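Local coordinates for 7,8-dihydro-6-hydroxymethylpterin pyrophosphokinase-dihydropteroate synthase (Plasmodium falciparum, PDB 6JWS), which probably catalyses two successive steps of folate biosynthesis: pyrophosphorylation of 6-hydroxymethyl-7,8-dihydropterin by ATP, then coupling of that product to 4-aminobenzoate, at residues E387-V392 with D683-H688; N502-C507 with V527-R532; F574-G579 with L602-S607. The protein carries 1 engineered substitution. All blocks are in the same frame, centred on the assembly; numbering follows the deposited sequence.

Contact 1 of 3, residues E387-V392 with D683-H688. With PT1 (pteroic acid), chain I.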
loop_
_atom_site.group_PDB
_atom_site.type_symbol
_atom_site.label_atom_id
_atom_site.label_comp_id
_atom_site.label_asym_id
_atom_site.label_seq_id
_atom_site.Cartn_x
_atom_site.Cartn_y
_atom_site.Cartn_z
ATOM N N GLU B 387 10.852 5.505 -9.305
ATOM C CA GLU B 387 10.731 4.189 -9.923
ATOM C C GLU B 387 11.419 3.067 -9.142
ATOM O O GLU B 387 11.231 1.896 -9.472
ATOM C CB GLU B 387 11.217 4.197 -11.368
ATOM C CG GLU B 387 10.186 4.806 -12.298
ATOM C CD GLU B 387 10.441 4.561 -13.780
ATOM O OE1 GLU B 387 11.264 3.635 -14.128
ATOM O OE2 GLU B 387 9.832 5.299 -14.589
ATOM N N LYS B 388 12.168 3.408 -8.085
ATOM C CA LYS B 388 12.867 2.408 -7.298
ATOM C C LYS B 388 13.141 2.928 -5.889
ATOM O O LYS B 388 13.550 4.069 -5.723
ATOM C CB LYS B 388 14.198 2.104 -7.995
ATOM C CG LYS B 388 14.815 0.758 -7.663
ATOM C CD LYS B 388 16.317 0.853 -7.447
ATOM C CE LYS B 388 17.001 -0.487 -7.627
ATOM N NZ LYS B 388 18.074 -0.693 -6.625
ATOM N N THR B 389 12.943 2.069 -4.885
ATOM C CA THR B 389 13.390 2.296 -3.521
ATOM C C THR B 389 14.753 1.627 -3.339
ATOM O O THR B 389 14.844 0.400 -3.295
ATOM C CB THR B 389 12.342 1.799 -2.515
ATOM O OG1 THR B 389 11.137 2.530 -2.733
ATOM C CG2 THR B 389 12.753 1.967 -1.068
ATOM N N ASN B 390 15.809 2.448 -3.258
ATOM C CA ASN B 390 17.183 1.995 -3.121
ATOM C C ASN B 390 17.534 1.807 -1.640
ATOM O O ASN B 390 17.128 2.598 -0.781
ATOM C CB ASN B 390 18.163 2.988 -3.760
ATOM C CG ASN B 390 18.040 3.079 -5.267
ATOM O OD1 ASN B 390 18.309 2.112 -5.984
ATOM N ND2 ASN B 390 17.587 4.221 -5.765
ATOM N N ILE B 391 18.316 0.760 -1.352
ATOM C CA ILE B 391 18.768 0.509 0.001
ATOM C C ILE B 391 20.132 1.157 0.209
ATOM O O ILE B 391 21.057 0.965 -0.583
ATOM C CB ILE B 391 18.802 -0.993 0.314
ATOM C CG1 ILE B 391 17.384 -1.568 0.334
ATOM C CG2 ILE B 391 19.506 -1.208 1.652
ATOM C CD1 ILE B 391 17.318 -3.077 0.354
ATOM N N VAL B 392 20.226 1.974 1.260
ATOM C CA VAL B 392 21.499 2.554 1.649
ATOM C C VAL B 392 21.913 1.848 2.931
ATOM O O VAL B 392 21.227 1.961 3.942
ATOM C CB VAL B 392 21.395 4.083 1.861
ATOM C CG1 VAL B 392 22.754 4.672 2.235
ATOM C CG2 VAL B 392 20.848 4.786 0.620
ATOM N N ASP B 683 12.774 7.202 -2.599
ATOM C CA ASP B 683 13.877 6.883 -3.494
ATOM C C ASP B 683 15.016 6.136 -2.795
ATOM O O ASP B 683 15.628 5.261 -3.402
ATOM C CB ASP B 683 14.346 8.154 -4.191
ATOM C CG ASP B 683 13.203 8.824 -4.942
ATOM O OD1 ASP B 683 12.835 8.310 -6.033
ATOM O OD2 ASP B 683 12.679 9.834 -4.433
ATOM N N LEU B 684 15.349 6.493 -1.551
ATOM C CA LEU B 684 16.418 5.791 -0.844
ATOM C C LEU B 684 16.031 5.650 0.620
ATOM O O LEU B 684 15.470 6.590 1.199
ATOM C CB LEU B 684 17.763 6.523 -0.948
ATOM C CG LEU B 684 18.326 6.700 -2.365
ATOM C CD1 LEU B 684 17.911 8.058 -2.928
ATOM C CD2 LEU B 684 19.846 6.594 -2.391
ATOM N N ILE B 685 16.355 4.481 1.191
ATOM C CA ILE B 685 16.159 4.256 2.610
ATOM C C ILE B 685 17.491 3.791 3.206
ATOM O O ILE B 685 18.222 2.970 2.616
ATOM C CB ILE B 685 14.980 3.283 2.874
ATOM C CG1 ILE B 685 15.187 1.928 2.181
ATOM C CG2 ILE B 685 13.648 3.907 2.444
ATOM C CD1 ILE B 685 14.169 0.847 2.559
ATOM N N ARG B 686 17.805 4.351 4.379
ATOM C CA ARG B 686 19.099 4.199 5.016
ATOM C C ARG B 686 18.905 3.214 6.158
ATOM O O ARG B 686 18.185 3.529 7.106
ATOM C CB ARG B 686 19.554 5.565 5.563
ATOM C CG ARG B 686 20.963 5.592 6.135
ATOM C CD ARG B 686 21.225 6.969 6.737
ATOM N NE ARG B 686 22.513 6.988 7.401
ATOM C CZ ARG B 686 22.714 6.705 8.684
ATOM N NH1 ARG B 686 21.697 6.420 9.479
ATOM N NH2 ARG B 686 23.937 6.766 9.180
ATOM N N VAL B 687 19.501 2.024 6.045
ATOM C CA VAL B 687 19.116 0.953 6.953
ATOM C C VAL B 687 20.348 0.223 7.494
ATOM O O VAL B 687 21.391 0.147 6.823
ATOM C CB VAL B 687 18.103 -0.016 6.295
ATOM C CG1 VAL B 687 16.811 0.687 5.867
ATOM C CG2 VAL B 687 18.715 -0.801 5.130
ATOM N N HIS B 688 20.223 -0.317 8.715
ATOM C CA HIS B 688 21.243 -1.214 9.248
ATOM C C HIS B 688 21.051 -2.647 8.737
ATOM O O HIS B 688 22.008 -3.411 8.662
ATOM C CB HIS B 688 21.185 -1.277 10.776
ATOM C CG HIS B 688 21.413 0.029 11.453
ATOM N ND1 HIS B 688 20.368 0.903 11.728
ATOM C CD2 HIS B 688 22.542 0.601 11.934
ATOM C CE1 HIS B 688 20.846 1.960 12.360
ATOM N NE2 HIS B 688 22.176 1.804 12.488
HETATM C C2 PT1 I . 19.374 10.144 8.803
HETATM C C3 PT1 I . 20.547 9.835 9.622
HETATM C C5 PT1 I . 21.854 10.131 9.025
HETATM N N6 PT1 I . 20.468 9.299 10.863
HETATM C C7 PT1 I . 20.758 10.969 7.065
HETATM N N9 PT1 I . 21.896 10.675 7.775
HETATM C C10 PT1 I . 21.608 9.068 11.566
HETATM N N11 PT1 I . 20.833 11.537 5.807
HETATM C C12 PT1 I . 22.847 9.375 11.016
HETATM C C21 PT1 I . 16.616 8.299 17.300
HETATM O O22 PT1 I . 16.502 7.141 17.788
HETATM O O1 PT1 I . 18.149 9.906 9.287
HETATM N N4 PT1 I . 19.530 10.684 7.575
HETATM N N8 PT1 I . 22.945 9.877 9.767
HETATM C C13 PT1 I . 21.496 8.515 12.962
HETATM N N14 PT1 I . 20.946 9.579 13.846
HETATM C C15 PT1 I . 19.915 9.294 14.676
HETATM C C16 PT1 I . 18.972 10.292 15.002
HETATM C C17 PT1 I . 19.815 7.971 15.217
HETATM C C18 PT1 I . 17.897 9.961 15.863
HETATM C C19 PT1 I . 18.745 7.661 16.093
HETATM C C20 PT1 I . 17.777 8.651 16.397
HETATM O O23 PT1 I . 15.759 9.161 17.557
HETATM O O HOH W 1 14.134 6.197 -7.181
#
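Asn-390, Ile-391 and Val-392 pair in parallel register with Leu-684, Ile-685 and Arg-686, the strands running 31° apart. Asn-390 N gives to Asp-683 O (2.8 Å). Val-392 N gives to Ile-685 O (2.6 Å), and Val-687 N to Val-392 O (2.7 Å). Ile-685 N returns a bond to Asn-390 O. The Asn-390 amide adds a weak ND2 bond to Asp-683 O. Before the first rung a water donates to both Lys-388 O and Asp-683 OD1, while Asp-683 OD2 takes Leu-602 N and a salt bridge from Lys-386.

On one face, the CG2 branch of Val-392 meets Leu-684 CD2 at 3.7 Å, with Arg-686 on the same face. On the other, Ile-391 CG2 touches Val-687 CG2 (3.6 Å), beta-branched residues that suit strands; helix 690-704 packs on Ile-391 and Ile-685, and Val-687 lies against Tyr-606.

Extended, with CG anti to its N (chi1 -174°), Arg-686 carries its guanidinium over pteroic acid. Its face lies on the pterin, NH2 3.3 Å from PT1 N8, while NE makes a salt bridge to Asp-430. An arginine can do both: its rim binds a carboxylate, which probably helps balance its charge, and its face stays against the ligand.

Contact 2 of 3, residues N502-C507 with V527-R532. With PT1 (pteroic acid), chain I; ACT (acetate ion), chain M.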
loop_
_atom_site.group_PDB
_atom_site.type_symbol
_atom_site.label_atom_id
_atom_site.label_comp_id
_atom_site.label_asym_id
_atom_site.label_seq_id
_atom_site.Cartn_x
_atom_site.Cartn_y
_atom_site.Cartn_z
ATOM N N ASN B 502 26.657 13.161 2.307
ATOM C CA ASN B 502 25.489 13.091 3.162
ATOM C C ASN B 502 25.680 14.077 4.316
ATOM O O ASN B 502 26.358 13.765 5.291
ATOM C CB ASN B 502 25.292 11.659 3.669
ATOM C CG ASN B 502 24.165 11.548 4.666
ATOM O OD1 ASN B 502 23.326 12.443 4.738
ATOM N ND2 ASN B 502 24.158 10.485 5.465
ATOM N N ASP B 503 25.074 15.272 4.202
ATOM C CA ASP B 503 25.344 16.367 5.126
ATOM C C ASP B 503 24.109 16.623 6.001
ATOM O O ASP B 503 23.142 17.252 5.571
ATOM C CB ASP B 503 25.818 17.606 4.358
ATOM C CG ASP B 503 26.348 18.741 5.230
ATOM O OD1 ASP B 503 25.722 19.052 6.302
ATOM O OD2 ASP B 503 27.411 19.297 4.856
ATOM N N ILE B 504 24.154 16.135 7.249
ATOM C CA ILE B 504 23.006 16.230 8.137
ATOM C C ILE B 504 22.747 17.675 8.582
ATOM O O ILE B 504 21.720 17.938 9.195
ATOM C CB ILE B 504 23.119 15.257 9.325
ATOM C CG1 ILE B 504 24.298 15.588 10.258
ATOM C CG2 ILE B 504 23.141 13.808 8.839
ATOM C CD1 ILE B 504 24.209 14.921 11.628
ATOM N N SER B 505 23.636 18.618 8.257
ATOM C CA SER B 505 23.372 20.029 8.532
ATOM C C SER B 505 22.778 20.745 7.311
ATOM O O SER B 505 22.591 21.959 7.326
ATOM C CB SER B 505 24.615 20.756 9.084
ATOM O OG SER B 505 25.563 21.078 8.056
ATOM N N ALA B 506 22.517 19.999 6.236
ATOM C CA ALA B 506 22.141 20.550 4.939
ATOM C C ALA B 506 23.158 21.609 4.491
ATOM O O ALA B 506 22.799 22.613 3.876
ATOM C CB ALA B 506 20.713 21.063 4.944
ATOM N N CYS B 507 24.437 21.354 4.808
ATOM C CA CYS B 507 25.557 22.173 4.370
ATOM C C CYS B 507 25.487 23.557 5.019
ATOM O O CYS B 507 25.942 24.531 4.434
ATOM C CB CYS B 507 25.565 22.322 2.853
ATOM S SG CYS B 507 25.706 20.756 1.947
ATOM N N VAL B 527 23.059 14.736 -0.146
ATOM C CA VAL B 527 21.853 14.623 0.644
ATOM C C VAL B 527 21.800 15.827 1.595
ATOM O O VAL B 527 22.755 16.095 2.317
ATOM C CB VAL B 527 21.819 13.271 1.390
ATOM C CG1 VAL B 527 20.501 13.053 2.141
ATOM C CG2 VAL B 527 22.104 12.087 0.453
ATOM N N LEU B 528 20.675 16.561 1.582
ATOM C CA LEU B 528 20.445 17.621 2.545
ATOM C C LEU B 528 19.404 17.156 3.556
ATOM O O LEU B 528 18.282 16.774 3.189
ATOM C CB LEU B 528 19.951 18.880 1.827
ATOM C CG LEU B 528 20.823 19.394 0.681
ATOM C CD1 LEU B 528 20.078 20.496 -0.078
ATOM C CD2 LEU B 528 22.185 19.883 1.198
ATOM N N MET B 529 19.767 17.238 4.835
ATOM C CA MET B 529 18.855 16.785 5.870
ATOM C C MET B 529 18.467 17.956 6.779
ATOM O O MET B 529 19.292 18.830 7.035
ATOM C CB MET B 529 19.502 15.671 6.702
ATOM C CG MET B 529 18.511 14.867 7.512
ATOM S SD MET B 529 19.334 13.908 8.815
ATOM C CE MET B 529 19.472 15.183 10.073
ATOM N N HIS B 530 17.230 17.941 7.284
ATOM C CA HIS B 530 16.769 18.863 8.315
ATOM C C HIS B 530 17.044 18.322 9.721
ATOM O O HIS B 530 16.658 17.204 10.062
ATOM C CB HIS B 530 15.259 19.104 8.212
ATOM C CG HIS B 530 14.769 19.999 9.304
ATOM N ND1 HIS B 530 14.313 19.509 10.515
ATOM C CD2 HIS B 530 14.682 21.352 9.383
ATOM C CE1 HIS B 530 13.966 20.508 11.301
ATOM N NE2 HIS B 530 14.201 21.653 10.638
ATOM N N LYS B 531 17.682 19.153 10.553
ATOM C CA LYS B 531 17.760 18.943 11.995
ATOM C C LYS B 531 17.753 20.313 12.681
ATOM O O LYS B 531 17.806 21.349 12.014
ATOM C CB LYS B 531 19.008 18.129 12.361
ATOM C CG LYS B 531 20.347 18.797 12.084
ATOM C CD LYS B 531 21.553 18.117 12.776
ATOM C CE LYS B 531 22.779 19.003 12.976
ATOM N NZ LYS B 531 22.478 20.460 13.149
ATOM N N ARG B 532 17.606 20.301 14.010
ATOM C CA ARG B 532 17.936 21.427 14.866
ATOM C C ARG B 532 18.819 20.873 15.984
ATOM O O ARG B 532 18.605 19.753 16.442
ATOM C CB ARG B 532 16.663 22.025 15.492
ATOM C CG ARG B 532 15.634 22.600 14.528
ATOM C CD ARG B 532 14.362 22.897 15.316
ATOM N NE ARG B 532 13.391 23.707 14.588
ATOM C CZ ARG B 532 12.196 24.061 15.061
ATOM N NH1 ARG B 532 11.816 23.630 16.258
ATOM N NH2 ARG B 532 11.396 24.832 14.339
HETATM C C2 PT1 I . 19.374 10.144 8.803
HETATM C C3 PT1 I . 20.547 9.835 9.622
HETATM C C5 PT1 I . 21.854 10.131 9.025
HETATM N N6 PT1 I . 20.468 9.299 10.863
HETATM C C7 PT1 I . 20.758 10.969 7.065
HETATM N N9 PT1 I . 21.896 10.675 7.775
HETATM C C10 PT1 I . 21.608 9.068 11.566
HETATM N N11 PT1 I . 20.833 11.537 5.807
HETATM C C12 PT1 I . 22.847 9.375 11.016
HETATM C C21 PT1 I . 16.616 8.299 17.300
HETATM O O22 PT1 I . 16.502 7.141 17.788
HETATM O O1 PT1 I . 18.149 9.906 9.287
HETATM N N4 PT1 I . 19.530 10.684 7.575
HETATM N N8 PT1 I . 22.945 9.877 9.767
HETATM C C13 PT1 I . 21.496 8.515 12.962
HETATM N N14 PT1 I . 20.946 9.579 13.846
HETATM C C15 PT1 I . 19.915 9.294 14.676
HETATM C C16 PT1 I . 18.972 10.292 15.002
HETATM C C17 PT1 I . 19.815 7.971 15.217
HETATM C C18 PT1 I . 17.897 9.961 15.863
HETATM C C19 PT1 I . 18.745 7.661 16.093
HETATM C C20 PT1 I . 17.777 8.651 16.397
HETATM O O23 PT1 I . 15.759 9.161 17.557
HETATM C C ACT M . 12.804 24.890 11.173
HETATM O O ACT M . 13.597 24.127 11.802
HETATM O OXT ACT M . 11.951 25.618 11.713
HETATM C CH3 ACT M . 12.831 24.883 9.643
#
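Ile-504 and Met-529 lie alongside each other, with Ile-504 CB 3.7 Å from Met-529 CE, and together they floor one face of the pterin of pteroic acid. Ile-504 CG2 comes within 3.5 Å of PT1 N9, and the Met-529 sulphur, SD, within 3.5 Å of PT1 N4. Thioether and branched alkyl groups suit this task, needing no polar partner. Asn-502 reads the ligand's edge instead: PT1 N11 donates to Asn-502 OD1 (2.9 Å, 171°), and Asn-502 ND2 donates to PT1 N9 (3.2 Å). An amide fits because it offers an acceptor and a donor side by side. With chi1 at 175°, CG stands opposite the backbone N, which carries the amide to the ligand; Val-527 CB and CG1 lie against OD1. ND2 also makes a weak hydrogen bond to Asp-430.

Behind this first shell the strands pair through Asp-503 N to Val-527 O (3.1 Å) and a weak return bond from Met-529 N to Asp-503 O (3.5 Å). Asp-503 then organises the following turn. Its OD1 takes Ser-505 N in an Asx turn, the Ser-505 hydroxyl on its syn lone pair (2.7 Å), and Cys-507 N from above the carboxylate plane. Ala-506, small and at positive phi, packs CB on Leu-528 CB, and the methylenes of Lys-531 run past Ile-504 O.

Further along, His-530 and Arg-532 hold an acetate, probably from the crystallisation liquor. Strand 478-482 flanks Asn-502 on one side and strand 572-575 flanks Leu-528 on the other, while helix 547-564 backs Ala-506, Leu-528 and His-530.

Contact 3 of 3, residues F574-G579 with L602-S607. With PT1 (pteroic acid), chain I.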
loop_
_atom_site.group_PDB
_atom_site.type_symbol
_atom_site.label_atom_id
_atom_site.label_comp_id
_atom_site.label_asym_id
_atom_site.label_seq_id
_atom_site.Cartn_x
_atom_site.Cartn_y
_atom_site.Cartn_z
ATOM N N PHE B 574 16.586 15.120 -0.715
ATOM C CA PHE B 574 15.995 15.681 0.489
ATOM C C PHE B 574 15.863 14.597 1.541
ATOM O O PHE B 574 15.540 13.450 1.216
ATOM C CB PHE B 574 14.561 16.159 0.238
ATOM C CG PHE B 574 14.416 17.393 -0.617
ATOM C CD1 PHE B 574 14.985 17.461 -1.877
ATOM C CD2 PHE B 574 13.620 18.446 -0.216
ATOM C CE1 PHE B 574 14.822 18.602 -2.656
ATOM C CE2 PHE B 574 13.482 19.596 -0.976
ATOM C CZ PHE B 574 14.093 19.679 -2.192
ATOM N N ASP B 575 16.055 15.005 2.805
ATOM C CA ASP B 575 15.887 14.114 3.941
ATOM C C ASP B 575 15.242 14.911 5.076
ATOM O O ASP B 575 15.771 15.936 5.496
ATOM C CB ASP B 575 17.213 13.425 4.301
ATOM C CG ASP B 575 17.093 12.404 5.423
ATOM O OD1 ASP B 575 16.034 12.367 6.085
ATOM O OD2 ASP B 575 18.041 11.603 5.609
ATOM N N ILE B 576 14.113 14.417 5.592
ATOM C CA ILE B 576 13.293 15.121 6.575
ATOM C C ILE B 576 13.909 15.008 7.972
ATOM O O ILE B 576 13.467 15.690 8.894
ATOM C CB ILE B 576 11.891 14.503 6.579
ATOM C CG1 ILE B 576 12.056 12.981 6.558
ATOM C CG2 ILE B 576 11.121 14.989 5.356
ATOM C CD1 ILE B 576 10.937 12.251 7.166
ATOM N N GLY B 577 14.868 14.086 8.135
ATOM C CA GLY B 577 15.614 13.900 9.372
ATOM C C GLY B 577 14.778 13.308 10.508
ATOM O O GLY B 577 14.630 13.931 11.564
ATOM N N LEU B 578 14.267 12.086 10.315
ATOM C CA LEU B 578 13.453 11.466 11.351
ATOM C C LEU B 578 14.256 11.369 12.648
ATOM O O LEU B 578 15.445 11.017 12.629
ATOM C CB LEU B 578 12.997 10.082 10.894
ATOM C CG LEU B 578 12.098 10.069 9.658
ATOM C CD1 LEU B 578 11.968 8.652 9.120
ATOM C CD2 LEU B 578 10.719 10.656 9.965
ATOM N N GLY B 579 13.595 11.674 13.777
ATOM C CA GLY B 579 14.263 11.557 15.072
ATOM C C GLY B 579 15.193 12.744 15.395
ATOM O O GLY B 579 15.751 12.811 16.490
ATOM N N LEU B 602 13.933 11.637 -2.648
ATOM C CA LEU B 602 13.721 11.567 -1.218
ATOM C C LEU B 602 14.553 10.417 -0.639
ATOM O O LEU B 602 14.475 9.274 -1.102
ATOM C CB LEU B 602 12.225 11.368 -0.956
ATOM C CG LEU B 602 11.827 11.226 0.519
ATOM C CD1 LEU B 602 12.050 12.527 1.305
ATOM C CD2 LEU B 602 10.370 10.783 0.644
ATOM N N PHE B 603 15.308 10.751 0.412
ATOM C CA PHE B 603 16.216 9.891 1.149
ATOM C C PHE B 603 15.760 9.942 2.613
ATOM O O PHE B 603 15.659 11.027 3.169
ATOM C CB PHE B 603 17.625 10.482 0.961
ATOM C CG PHE B 603 18.760 9.773 1.663
ATOM C CD1 PHE B 603 18.807 9.700 3.050
ATOM C CD2 PHE B 603 19.810 9.212 0.935
ATOM C CE1 PHE B 603 19.852 9.045 3.698
ATOM C CE2 PHE B 603 20.841 8.548 1.583
ATOM C CZ PHE B 603 20.866 8.471 2.962
ATOM N N ILE B 604 15.436 8.802 3.249
ATOM C CA ILE B 604 15.036 8.842 4.655
ATOM C C ILE B 604 15.801 7.801 5.461
ATOM O O ILE B 604 16.208 6.781 4.908
ATOM C CB ILE B 604 13.515 8.645 4.859
ATOM C CG1 ILE B 604 13.076 7.205 4.568
ATOM C CG2 ILE B 604 12.685 9.663 4.069
ATOM C CD1 ILE B 604 11.603 6.933 4.867
ATOM N N GLY B 605 15.928 8.057 6.777
ATOM C CA GLY B 605 16.528 7.131 7.714
ATOM C C GLY B 605 15.670 6.940 8.969
ATOM O O GLY B 605 15.625 7.805 9.849
ATOM N N TYR B 606 14.989 5.791 9.054
ATOM C CA TYR B 606 14.151 5.457 10.194
ATOM C C TYR B 606 14.802 4.349 11.020
ATOM O O TYR B 606 14.347 4.042 12.118
ATOM C CB TYR B 606 12.808 4.919 9.693
ATOM C CG TYR B 606 12.932 3.750 8.743
ATOM C CD1 TYR B 606 13.185 2.455 9.198
ATOM C CD2 TYR B 606 12.762 3.942 7.384
ATOM C CE1 TYR B 606 13.304 1.394 8.308
ATOM C CE2 TYR B 606 12.868 2.893 6.487
ATOM C CZ TYR B 606 13.119 1.613 6.948
ATOM O OH TYR B 606 13.240 0.610 6.019
ATOM N N SER B 607 15.848 3.739 10.464
ATOM C CA SER B 607 16.353 2.461 10.938
ATOM C C SER B 607 16.747 2.508 12.413
ATOM O O SER B 607 17.654 3.245 12.811
ATOM C CB SER B 607 17.508 1.992 10.073
ATOM O OG SER B 607 17.894 0.672 10.412
HETATM C C2 PT1 I . 19.374 10.144 8.803
HETATM C C3 PT1 I . 20.547 9.835 9.622
HETATM C C5 PT1 I . 21.854 10.131 9.025
HETATM N N6 PT1 I . 20.468 9.299 10.863
HETATM C C7 PT1 I . 20.758 10.969 7.065
HETATM N N9 PT1 I . 21.896 10.675 7.775
HETATM C C10 PT1 I . 21.608 9.068 11.566
HETATM N N11 PT1 I . 20.833 11.537 5.807
HETATM C C12 PT1 I . 22.847 9.375 11.016
HETATM C C21 PT1 I . 16.616 8.299 17.300
HETATM O O22 PT1 I . 16.502 7.141 17.788
HETATM O O1 PT1 I . 18.149 9.906 9.287
HETATM N N4 PT1 I . 19.530 10.684 7.575
HETATM N N8 PT1 I . 22.945 9.877 9.767
HETATM C C13 PT1 I . 21.496 8.515 12.962
HETATM N N14 PT1 I . 20.946 9.579 13.846
HETATM C C15 PT1 I . 19.915 9.294 14.676
HETATM C C16 PT1 I . 18.972 10.292 15.002
HETATM C C17 PT1 I . 19.815 7.971 15.217
HETATM C C18 PT1 I . 17.897 9.961 15.863
HETATM C C19 PT1 I . 18.745 7.661 16.093
HETATM C C20 PT1 I . 17.777 8.651 16.397
HETATM O O23 PT1 I . 15.759 9.161 17.557
HETATM O O HOH W 2 15.664 10.680 7.986
#
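Phe-574 and Leu-602 bridge the seam where strand 572-575 meets strand 603-604, the join that closes the eight-stranded parallel barrel. Between the two segments a single backbone hydrogen bond crosses, Phe-603 N to Phe-574 O (2.8 Å); Phe-574 also bonds to Pro-601 just before. The touching parts run in nearly the same direction, 16° apart, and the loops that follow shape the pterin pocket.

Asp-575 is the centre of the contact. Its chi1 of -176° sets CG away from the main-chain N and swings the carboxylate across Phe-603 O toward the ligand. Its OD2 accepts from PT1 N11 (2.8 Å), a bent bond of 137°, and sits 2.6 Å from PT1 N4, while Phe-603 presents its ring edge, CD1 being 3.3 Å from Asp-575 OD2. A carboxylate is apt here, since one oxygen can face two neighbouring ligand nitrogens. OD1 looks back to the protein: it receives Gly-577 N in an Asx turn, from above the carboxylate plane, and a water that donates to it at 2.6 Å. The same water accepts from Gly-605 N (2.9 Å) and Leu-578 N (3.1 Å) and is hydrogen-bonded to PT1 O1, tying both loops to the ligand while helping to fix the carboxylate's rotation.

Glycines suit their places: Gly-577 and Gly-579 have positive phi, and the bare CA of Gly-579 also admits the pteroic acid carboxylate, as Gly-605 admits PT1 O1. Away from the ligand, Leu-578 CD1 lies 3.9 Å from Tyr-606 CB. Lys-609 NZ bonds to Leu-578 O, Gly-605 O and the ligand. Ligand recognition at the C-terminal ends of the strands is the hallmark of a TIM barrel, here in the pterin-binding form of dihydropteroate synthases.

Overall arrangement
All three contacts belong to one parallel barrel and all touch the same pteroic acid. Contact 1 pairs the first and last strands in sequence, contact 2 two successive strands, and contact 3 the seam between strands 572-575 and 603-604, which closes the barrel. Contacts 1 and 2 stand about 17 Å apart between centres, and their ligand-facing side chains, Arg-686 against Ile-504 and Met-529, sandwich the pterin from opposite faces. Contact 3 lies about 10 Å from each by centres and supplies Asp-575 at the pterin edge. It is joined to contact 1 by probable hydrogen bonds, Asp-683 OD2 to Leu-602 N and His-688 ND1 to Ser-607 OG (each 2.8 Å), and to contact 2 by His-530 N to Asp-575 O (3.1 Å).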